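Local coordinates for protein pyruvate formate-lyase 2 (PDB 2F3O) that probably acts as a lyase of the pyruvate formate-lyase-like glycyl radical enzyme family, its substrate still unknown, at residues A[351-356]-A[378-383]. Residues are numbered along the deposited sequence; the frame is centred on the assembly and turned at random.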
loop_
_atom_site.group_PDB
_atom_site.type_symbol
_atom_site.label_atom_id
_atom_site.label_comp_id
_atom_site.label_asym_id
_atom_site.label_seq_id
_atom_site.Cartn_x
_atom_site.Cartn_y
_atom_site.Cartn_z
ATOM N N LEU A 351 -9.747 13.742 42.431
ATOM C CA LEU A 351 -10.730 12.754 42.067
ATOM C C LEU A 351 -10.147 11.357 42.195
ATOM O O LEU A 351 -10.890 10.389 42.338
ATOM C CB LEU A 351 -11.213 13.027 40.656
ATOM C CG LEU A 351 -12.560 12.481 40.224
ATOM C CD1 LEU A 351 -13.650 12.761 41.245
ATOM C CD2 LEU A 351 -12.875 13.125 38.920
ATOM N N THR A 352 -8.819 11.258 42.150
ATOM C CA THR A 352 -8.140 9.981 42.359
ATOM C C THR A 352 -8.407 9.508 43.776
ATOM O O THR A 352 -8.814 8.362 43.986
ATOM C CB THR A 352 -6.618 10.090 42.175
ATOM O OG1 THR A 352 -6.327 10.729 40.932
ATOM C CG2 THR A 352 -5.978 8.734 42.214
ATOM N N TYR A 353 -8.208 10.418 44.733
ATOM C CA TYR A 353 -8.412 10.144 46.157
ATOM C C TYR A 353 -9.848 9.739 46.457
ATOM O O TYR A 353 -10.096 8.775 47.187
ATOM C CB TYR A 353 -8.062 11.378 46.982
ATOM C CG TYR A 353 -6.586 11.655 47.101
ATOM C CD1 TYR A 353 -5.972 12.608 46.298
ATOM C CD2 TYR A 353 -5.807 10.979 48.035
ATOM C CE1 TYR A 353 -4.612 12.875 46.412
ATOM C CE2 TYR A 353 -4.448 11.232 48.156
ATOM C CZ TYR A 353 -3.851 12.179 47.343
ATOM O OH TYR A 353 -2.493 12.432 47.463
ATOM N N LEU A 354 -10.779 10.495 45.879
ATOM C CA LEU A 354 -12.205 10.232 45.990
ATOM C C LEU A 354 -12.527 8.820 45.588
ATOM O O LEU A 354 -13.215 8.113 46.302
ATOM C CB LEU A 354 -12.999 11.169 45.090
ATOM C CG LEU A 354 -13.719 12.301 45.794
ATOM C CD1 LEU A 354 -14.876 12.752 44.917
ATOM C CD2 LEU A 354 -14.204 11.834 47.165
ATOM N N MET A 355 -11.991 8.407 44.451
ATOM C CA MET A 355 -12.275 7.096 43.931
ATOM C C MET A 355 -11.737 5.968 44.801
ATOM O O MET A 355 -12.331 4.901 44.853
ATOM C CB MET A 355 -11.815 6.998 42.488
ATOM C CG MET A 355 -12.788 7.678 41.577
ATOM S SD MET A 355 -12.064 8.050 40.000
ATOM C CE MET A 355 -13.397 8.905 39.182
ATOM N N LEU A 356 -10.642 6.233 45.507
ATOM C CA LEU A 356 -10.068 5.279 46.441
ATOM C C LEU A 356 -11.002 5.134 47.637
ATOM O O LEU A 356 -11.233 4.021 48.120
ATOM C CB LEU A 356 -8.700 5.774 46.916
ATOM C CG LEU A 356 -7.517 4.852 47.228
ATOM C CD1 LEU A 356 -6.641 5.555 48.245
ATOM C CD2 LEU A 356 -7.882 3.455 47.731
ATOM N N PRO A 378 2.318 10.871 45.057
ATOM C CA PRO A 378 2.416 11.613 46.322
ATOM C C PRO A 378 2.417 10.670 47.508
ATOM O O PRO A 378 1.731 9.640 47.490
ATOM C CB PRO A 378 1.145 12.479 46.341
ATOM C CG PRO A 378 0.648 12.480 44.950
ATOM C CD PRO A 378 1.036 11.138 44.384
ATOM N N GLU A 379 3.215 11.023 48.511
ATOM C CA GLU A 379 3.449 10.191 49.688
ATOM C C GLU A 379 2.142 9.927 50.429
ATOM O O GLU A 379 1.894 8.794 50.863
ATOM C CB GLU A 379 4.496 10.850 50.596
ATOM C CG GLU A 379 4.754 10.156 51.936
ATOM C CD GLU A 379 5.104 8.677 51.794
ATOM O OE1 GLU A 379 6.014 8.341 50.989
ATOM O OE2 GLU A 379 4.465 7.857 52.499
ATOM N N SER A 380 1.294 10.955 50.521
ATOM C CA SER A 380 -0.026 10.824 51.137
ATOM C C SER A 380 -0.860 9.762 50.455
ATOM O O SER A 380 -1.504 8.950 51.119
ATOM C CB SER A 380 -0.768 12.149 51.113
ATOM O OG SER A 380 -0.320 12.931 50.028
ATOM N N PHE A 381 -0.810 9.745 49.129
ATOM C CA PHE A 381 -1.586 8.790 48.370
ATOM C C PHE A 381 -1.149 7.347 48.634
ATOM O O PHE A 381 -1.990 6.455 48.759
ATOM C CB PHE A 381 -1.576 9.122 46.873
ATOM C CG PHE A 381 -2.466 8.226 46.065
ATOM C CD1 PHE A 381 -3.836 8.193 46.309
ATOM C CD2 PHE A 381 -1.943 7.394 45.096
ATOM C CE1 PHE A 381 -4.663 7.351 45.593
ATOM C CE2 PHE A 381 -2.761 6.559 44.371
ATOM C CZ PHE A 381 -4.121 6.530 44.617
ATOM N N LEU A 382 0.158 7.133 48.759
ATOM C CA LEU A 382 0.695 5.803 49.097
ATOM C C LEU A 382 0.319 5.348 50.512
ATOM O O LEU A 382 0.081 4.161 50.740
ATOM C CB LEU A 382 2.220 5.772 48.945
ATOM C CG LEU A 382 2.862 5.822 47.560
ATOM C CD1 LEU A 382 4.323 5.383 47.640
ATOM C CD2 LEU A 382 2.090 4.929 46.625
ATOM N N LYS A 383 0.284 6.303 51.445
ATOM C CA LYS A 383 -0.159 6.056 52.824
ATOM C C LYS A 383 -1.612 5.619 52.821
ATOM O O LYS A 383 -1.967 4.601 53.416
ATOM C CB LYS A 383 -0.009 7.312 53.697
ATOM C CG LYS A 383 1.376 7.513 54.310
ATOM C CD LYS A 383 1.284 8.297 55.623
ATOM C CE LYS A 383 2.642 8.406 56.308
ATOM N NZ LYS A 383 3.645 9.075 55.430
#
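The side chain of Phe381 bridges from helix 379-390 to helix 350-362: its inner atoms meet Tyr353, its outer ones Leu356 and Thr352. Its CB sits 3.5 Å from Tyr353 OH, at the hydroxyl end of the tyrosine. With CG anti to the backbone N (chi1 -175°), the ring is carried across the gap, and CD1 comes 3.6 Å from Tyr353 CE2. The edge of Phe381 thus meets the face of Tyr353 in a T-shaped pair, planes at 86° and centroids 5.3 Å apart. Farther out, CE1 lies 3.8 Å from Leu356 CD1. Threonine suits this place because its two branches divide the work: the methyl CG2 touches the far end of the phenyl, at CZ and CE1, while OG1 hydrogen-bonds to Asp279. Tyrosine is long enough to span to the other helix, where its hydroxyl accepts a weak bond from Ser380 OG (3.4 Å) beside Pro378, the N-cap residue. Cutting Tyr353 back to an alanine would probably leave the Phe381 edge without its aromatic face and Ser380 OG without this weak acceptor. The axes of 351-356 and 379-383 run nearly parallel (7°), 11.4 Å apart at closest, and cohesion across that gap is mainly apolar and aromatic, the weak Ser380-Tyr353 bond being its one polar link.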